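Local atomic coordinates of putative mandelate racemase (Zymomonas mobilis, PDB entry 2OX4), a protein that binds a magnesium ion and probably works as a lyase, perhaps a dehydratase, within the mandelate racemase group of the enolase superfamily. Residues T298-I303 against L329-A334; H341-K346 against N359-K364. All coordinates share one frame; numbering follows the deposited sequence.

Contact 1: residues T298-I303 against L329-A334; sequences TEFKKI and LHAEIA
Phe300 and Ala331 make the apolar part of this contact, a CH-pi arrangement in which the methyl group sits over one face of the ring. Ala331 CB lies 4.0 Å from the ring centroid of Phe300, 22° off the ring normal. It is displaced toward the rim, and its closest approach is 3.7 Å, to Phe300 CE2. With CG anti to the backbone N (chi1 -177°), the phenyl group of Phe300 reaches across from helix 296-309 to helix 322-333. Glu332 adds a looser touch: its CG is 4.5 Å from Phe300 CZ and approaches obliquely. These are successive helices of the C-terminal (beta/alpha)-barrel, 296-309 and 322-333, with the short strand 313-314 between them in sequence; Leu291 of helix 291-294 packs against both Phe300 and Ala331. The polar connection is made through water. One molecule accepts from Lys301 NZ at 3.0 Å and donates to Ala334 O at 2.9 Å, joining the lysine to the carbonyl just past the end of helix 322-333. Lys301 NZ also forms a salt bridge with Glu71 of a second subunit.

Contact 2: residues H341-K346 against N359-K364; sequences HEHHQK and NYQPVK
His343 NE2 donates to Gln361 OE1 across 2.7 Å, a short bond but a bent one, with an N-H...O angle of 138°. The oxygen stands somewhat out of the imidazole plane, and the donor is likewise tilted from the carbonyl plane of the amide. The two side chains cross at about a right angle, their flat groups turned 67° against each other. Gln361 reaches the histidine by a bend at chi2, and its amide is kept from flipping by a second, nearly straight bond: Gln361 NE2 gives a hydrogen to Asn359 OD1 at 3.0 Å.

Pro362 covers one face of the ring. Its CD lies 3.6 Å from the centroid of the His343 ring in a CH-pi contact, nearest NE2 at 3.5 Å, while Pro362 CG rests 3.8 Å from His343 CD2. His343 is set for both partners by CG lying anti to its backbone N (chi1 -172°), which carries the imidazole out from strand 341-344 toward the loop.

That strand pairs in parallel with strand 126-131 and so closes the TIM-type barrel; segment 359-364 is the loop leading to strand 366-367, which borders the same strand 126-131. Tyr162 and Val128 pack against both His343 and Pro362. With an alanine in place of His343, Gln361 OE1 would probably be left without this donor and Pro362 without the flat surface it rests on.

On its other nitrogen, ND1, His343 bonds to Glu325 OE2, an atom that His341 NE2 also reaches. An imidazole held between a carboxylate and an amide oxygen is likely to carry both protons, and the nearby glutamate would help to stabilise the resulting positive charge.

Overall arrangement
Contact 1 comes wholly before contact 2 in the sequence, and their centres lie 18 Å apart, both within the C-terminal barrel domain. Helix 322-333, which supplies the second half of contact 1, is followed, after a short loop, by strand 341-344, the first half of contact 2. The two touch directly: Glu332 OE1 is 2.5 Å from His341 ND1, a probable hydrogen bond, and Leu329 CD2 packs 3.5 Å from His341 CE1. Contact 1 thus joins neighbouring barrel helices, while contact 2 fastens a late loop to the strand that completes the barrel. Neither reaches the magnesium ion, which lies about 13 Å from the side chains of both Glu332 and His343.

Contact 1: residues T298-I303 against L329-A334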
loop_
_atom_site.group_PDB
_atom_site.type_symbol
_atom_site.label_atom_id
_atom_site.label_comp_id
_atom_site.label_asym_id
_atom_site.label_seq_id
_atom_site.Cartn_x
_atom_site.Cartn_y
_atom_site.Cartn_z
ATOM N N THR C 298 1.587 -29.490 -17.795
ATOM C CA THR C 298 1.343 -29.484 -16.346
ATOM C C THR C 298 1.270 -28.046 -15.829
ATOM O O THR C 298 0.327 -27.656 -15.112
ATOM C CB THR C 298 2.441 -30.294 -15.620
ATOM O OG1 THR C 298 2.356 -31.663 -16.030
ATOM C CG2 THR C 298 2.279 -30.222 -14.090
ATOM N N GLU C 299 2.247 -27.244 -16.229
ATOM C CA GLU C 299 2.343 -25.874 -15.729
ATOM C C GLU C 299 1.456 -24.906 -16.502
ATOM O O GLU C 299 0.892 -23.982 -15.915
ATOM C CB GLU C 299 3.801 -25.403 -15.725
ATOM C CG GLU C 299 4.048 -24.131 -14.896
ATOM C CD GLU C 299 4.087 -24.376 -13.398
ATOM O OE1 GLU C 299 3.825 -25.507 -12.942
ATOM O OE2 GLU C 299 4.402 -23.416 -12.657
ATOM N N PHE C 300 1.331 -25.102 -17.814
ATOM C CA PHE C 300 0.393 -24.300 -18.627
ATOM C C PHE C 300 -0.989 -24.297 -17.981
ATOM O O PHE C 300 -1.617 -23.247 -17.841
ATOM C CB PHE C 300 0.261 -24.888 -20.028
ATOM C CG PHE C 300 -0.634 -24.098 -20.954
ATOM C CD1 PHE C 300 -0.078 -23.201 -21.870
ATOM C CD2 PHE C 300 -2.020 -24.290 -20.962
ATOM C CE1 PHE C 300 -0.886 -22.494 -22.762
ATOM C CE2 PHE C 300 -2.842 -23.555 -21.835
ATOM C CZ PHE C 300 -2.271 -22.668 -22.735
ATOM N N LYS C 301 -1.455 -25.478 -17.589
ATOM C CA LYS C 301 -2.763 -25.617 -16.963
ATOM C C LYS C 301 -2.847 -24.810 -15.673
ATOM O O LYS C 301 -3.816 -24.088 -15.442
ATOM C CB LYS C 301 -3.069 -27.090 -16.682
ATOM C CG LYS C 301 -4.548 -27.396 -16.513
ATOM C CD LYS C 301 -4.853 -28.850 -16.835
ATOM C CE LYS C 301 -5.851 -29.437 -15.851
ATOM N NZ LYS C 301 -7.140 -28.692 -15.856
ATOM N N LYS C 302 -1.825 -24.937 -14.832
ATOM C CA LYS C 302 -1.765 -24.182 -13.572
ATOM C C LYS C 302 -1.765 -22.669 -13.792
ATOM O O LYS C 302 -2.424 -21.921 -13.059
ATOM C CB LYS C 302 -0.549 -24.621 -12.735
ATOM C CG LYS C 302 -0.575 -26.130 -12.380
ATOM C CD LYS C 302 0.642 -26.595 -11.558
ATOM C CE LYS C 302 0.588 -28.130 -11.362
ATOM N NZ LYS C 302 1.752 -28.640 -10.576
ATOM N N ILE C 303 -1.041 -22.223 -14.810
ATOM C CA ILE C 303 -1.008 -20.794 -15.143
ATOM C C ILE C 303 -2.372 -20.327 -15.631
ATOM O O ILE C 303 -2.889 -19.322 -15.152
ATOM C CB ILE C 303 0.078 -20.460 -16.200
ATOM C CG1 ILE C 303 1.472 -20.726 -15.617
ATOM C CG2 ILE C 303 -0.061 -18.997 -16.661
ATOM C CD1 ILE C 303 2.564 -20.962 -16.685
ATOM N N LEU C 329 -2.829 -27.202 -29.228
ATOM C CA LEU C 329 -4.259 -27.342 -29.479
ATOM C C LEU C 329 -4.946 -28.114 -28.355
ATOM O O LEU C 329 -6.079 -27.808 -27.980
ATOM C CB LEU C 329 -4.477 -28.039 -30.834
ATOM C CG LEU C 329 -3.856 -27.294 -32.023
ATOM C CD1 LEU C 329 -3.904 -28.164 -33.279
ATOM C CD2 LEU C 329 -4.549 -25.959 -32.257
ATOM N N HIS C 330 -4.256 -29.124 -27.828
ATOM C CA HIS C 330 -4.766 -29.882 -26.681
ATOM C C HIS C 330 -4.887 -29.003 -25.442
ATOM O O HIS C 330 -5.931 -29.004 -24.784
ATOM C CB HIS C 330 -3.879 -31.084 -26.391
ATOM C CG HIS C 330 -3.933 -32.133 -27.459
ATOM N ND1 HIS C 330 -4.894 -33.122 -27.483
ATOM C CD2 HIS C 330 -3.156 -32.334 -28.551
ATOM C CE1 HIS C 330 -4.697 -33.897 -28.538
ATOM N NE2 HIS C 330 -3.647 -33.441 -29.202
ATOM N N ALA C 331 -3.830 -28.250 -25.151
ATOM C CA ALA C 331 -3.798 -27.365 -23.972
ATOM C C ALA C 331 -4.936 -26.338 -24.047
ATOM O O ALA C 331 -5.668 -26.133 -23.085
ATOM C CB ALA C 331 -2.434 -26.661 -23.870
ATOM N N GLU C 332 -5.099 -25.727 -25.216
ATOM C CA GLU C 332 -6.079 -24.665 -25.402
ATOM C C GLU C 332 -7.525 -25.127 -25.408
ATOM O O GLU C 332 -8.398 -24.439 -24.874
ATOM C CB GLU C 332 -5.791 -23.895 -26.677
ATOM C CG GLU C 332 -4.539 -23.026 -26.580
ATOM C CD GLU C 332 -4.204 -22.360 -27.900
ATOM O OE1 GLU C 332 -4.381 -22.994 -28.967
ATOM O OE2 GLU C 332 -3.766 -21.195 -27.875
ATOM N N ILE C 333 -7.799 -26.280 -26.020
ATOM C CA ILE C 333 -9.182 -26.768 -26.058
ATOM C C ILE C 333 -9.656 -27.187 -24.662
ATOM O O ILE C 333 -10.853 -27.170 -24.378
ATOM C CB ILE C 333 -9.383 -27.909 -27.104
ATOM C CG1 ILE C 333 -10.847 -27.952 -27.566
ATOM C CG2 ILE C 333 -8.931 -29.258 -26.563
ATOM C CD1 ILE C 333 -11.010 -28.270 -29.031
ATOM N N ALA C 334 -8.707 -27.527 -23.786
ATOM C CA ALA C 334 -9.038 -28.019 -22.440
ATOM C C ALA C 334 -9.241 -26.929 -21.376
ATOM O O ALA C 334 -9.539 -27.252 -20.215
ATOM C CB ALA C 334 -7.987 -29.007 -21.958
HETATM O O HOH W 1 -7.065 -27.813 -18.720
#

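Contact 2: residues H341-K346 against N359-K364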
loop_
_atom_site.group_PDB
_atom_site.type_symbol
_atom_site.label_atom_id
_atom_site.label_comp_id
_atom_site.label_asym_id
_atom_site.label_seq_id
_atom_site.Cartn_x
_atom_site.Cartn_y
_atom_site.Cartn_z
ATOM N N HIS C 341 -6.121 -18.606 -31.073
ATOM C CA HIS C 341 -4.922 -19.407 -31.349
ATOM C C HIS C 341 -4.001 -18.714 -32.368
ATOM O O HIS C 341 -4.455 -18.210 -33.396
ATOM C CB HIS C 341 -5.306 -20.810 -31.845
ATOM C CG HIS C 341 -4.121 -21.663 -32.187
ATOM N ND1 HIS C 341 -3.526 -22.507 -31.275
ATOM C CD2 HIS C 341 -3.399 -21.772 -33.328
ATOM C CE1 HIS C 341 -2.497 -23.108 -31.841
ATOM N NE2 HIS C 341 -2.396 -22.680 -33.089
ATOM N N GLU C 342 -2.708 -18.693 -32.069
ATOM C CA GLU C 342 -1.712 -18.093 -32.944
ATOM C C GLU C 342 -1.268 -19.109 -33.986
ATOM O O GLU C 342 -0.751 -20.185 -33.642
ATOM C CB GLU C 342 -0.487 -17.674 -32.138
ATOM C CG GLU C 342 0.618 -17.124 -33.018
ATOM C CD GLU C 342 1.816 -16.613 -32.240
ATOM O OE1 GLU C 342 2.061 -17.069 -31.095
ATOM O OE2 GLU C 342 2.524 -15.753 -32.796
ATOM N N HIS C 343 -1.437 -18.765 -35.259
ATOM C CA HIS C 343 -0.901 -19.628 -36.310
ATOM C C HIS C 343 0.214 -18.916 -37.061
ATOM O O HIS C 343 -0.035 -17.963 -37.806
ATOM C CB HIS C 343 -2.003 -20.126 -37.256
ATOM C CG HIS C 343 -1.526 -21.166 -38.223
ATOM N ND1 HIS C 343 -0.933 -22.344 -37.817
ATOM C CD2 HIS C 343 -1.538 -21.197 -39.579
ATOM C CE1 HIS C 343 -0.607 -23.060 -38.882
ATOM N NE2 HIS C 343 -0.949 -22.380 -39.961
ATOM N N HIS C 344 1.445 -19.374 -36.817
ATOM C CA HIS C 344 2.644 -18.635 -37.196
ATOM C C HIS C 344 2.960 -18.901 -38.651
ATOM O O HIS C 344 2.793 -20.030 -39.142
ATOM C CB HIS C 344 3.832 -19.032 -36.317
ATOM C CG HIS C 344 4.926 -18.010 -36.280
ATOM N ND1 HIS C 344 5.727 -17.733 -37.370
ATOM C CD2 HIS C 344 5.369 -17.213 -35.277
ATOM C CE1 HIS C 344 6.610 -16.806 -37.043
ATOM N NE2 HIS C 344 6.415 -16.473 -35.778
ATOM N N GLN C 345 3.416 -17.852 -39.332
ATOM C CA GLN C 345 3.801 -17.938 -40.743
ATOM C C GLN C 345 4.904 -18.967 -41.038
ATOM O O GLN C 345 4.939 -19.548 -42.127
ATOM C CB GLN C 345 4.138 -16.547 -41.313
ATOM C CG GLN C 345 5.424 -15.892 -40.785
ATOM C CD GLN C 345 6.675 -16.349 -41.532
ATOM O OE1 GLN C 345 7.609 -16.876 -40.928
ATOM N NE2 GLN C 345 6.688 -16.163 -42.852
ATOM N N LYS C 346 5.789 -19.206 -40.067
ATOM C CA LYS C 346 6.887 -20.160 -40.254
ATOM C C LYS C 346 6.394 -21.577 -40.597
ATOM O O LYS C 346 7.062 -22.303 -41.322
ATOM C CB LYS C 346 7.831 -20.166 -39.041
ATOM C CG LYS C 346 7.390 -21.079 -37.900
ATOM C CD LYS C 346 7.486 -20.402 -36.562
ATOM C CE LYS C 346 8.839 -20.584 -35.967
ATOM N NZ LYS C 346 9.241 -19.399 -35.148
ATOM N N ASN C 359 0.756 -32.419 -40.870
ATOM C CA ASN C 359 0.802 -30.973 -41.006
ATOM C C ASN C 359 -0.571 -30.376 -40.696
ATOM O O ASN C 359 -1.388 -30.176 -41.598
ATOM C CB ASN C 359 1.264 -30.593 -42.418
ATOM C CG ASN C 359 1.480 -29.095 -42.592
ATOM O OD1 ASN C 359 1.604 -28.340 -41.619
ATOM N ND2 ASN C 359 1.537 -28.660 -43.843
ATOM N N TYR C 360 -0.819 -30.098 -39.417
ATOM C CA TYR C 360 -2.113 -29.568 -38.990
ATOM C C TYR C 360 -2.205 -28.106 -39.373
ATOM O O TYR C 360 -1.344 -27.303 -38.992
ATOM C CB TYR C 360 -2.305 -29.723 -37.474
ATOM C CG TYR C 360 -2.432 -31.152 -37.027
ATOM C CD1 TYR C 360 -3.611 -31.871 -37.242
ATOM C CD2 TYR C 360 -1.373 -31.794 -36.398
ATOM C CE1 TYR C 360 -3.728 -33.200 -36.840
ATOM C CE2 TYR C 360 -1.481 -33.113 -35.990
ATOM C CZ TYR C 360 -2.653 -33.815 -36.213
ATOM O OH TYR C 360 -2.757 -35.129 -35.809
ATOM N N GLN C 361 -3.235 -27.769 -40.148
ATOM C CA GLN C 361 -3.452 -26.394 -40.610
ATOM C C GLN C 361 -4.898 -25.993 -40.363
ATOM O O GLN C 361 -5.787 -26.847 -40.357
ATOM C CB GLN C 361 -3.124 -26.256 -42.107
ATOM C CG GLN C 361 -1.643 -26.404 -42.461
ATOM C CD GLN C 361 -0.798 -25.247 -41.963
ATOM O OE1 GLN C 361 -1.234 -24.090 -41.967
ATOM N NE2 GLN C 361 0.423 -25.552 -41.542
ATOM N N PRO C 362 -5.151 -24.687 -40.142
ATOM C CA PRO C 362 -6.524 -24.251 -39.963
ATOM C C PRO C 362 -7.339 -24.461 -41.239
ATOM O O PRO C 362 -6.770 -24.506 -42.333
ATOM C CB PRO C 362 -6.383 -22.756 -39.677
ATOM C CG PRO C 362 -4.996 -22.607 -39.173
ATOM C CD PRO C 362 -4.216 -23.558 -40.018
ATOM N N VAL C 363 -8.643 -24.621 -41.074
ATOM C CA VAL C 363 -9.598 -24.602 -42.188
ATOM C C VAL C 363 -10.566 -23.437 -42.001
ATOM O O VAL C 363 -11.288 -23.368 -40.993
ATOM C CB VAL C 363 -10.397 -25.929 -42.249
ATOM C CG1 VAL C 363 -11.393 -25.933 -43.415
ATOM C CG2 VAL C 363 -9.450 -27.129 -42.321
ATOM N N LYS C 364 -10.582 -22.522 -42.971
ATOM C CA LYS C 364 -11.392 -21.296 -42.887
ATOM C C LYS C 364 -11.202 -20.561 -41.548
ATOM O O LYS C 364 -12.166 -20.148 -40.905
ATOM C CB LYS C 364 -12.878 -21.589 -43.157
ATOM C CG LYS C 364 -13.209 -21.924 -44.616
ATOM C CD LYS C 364 -13.249 -20.669 -45.495
ATOM C CE LYS C 364 -12.216 -20.738 -46.622
ATOM N NZ LYS C 364 -11.998 -19.421 -47.295
#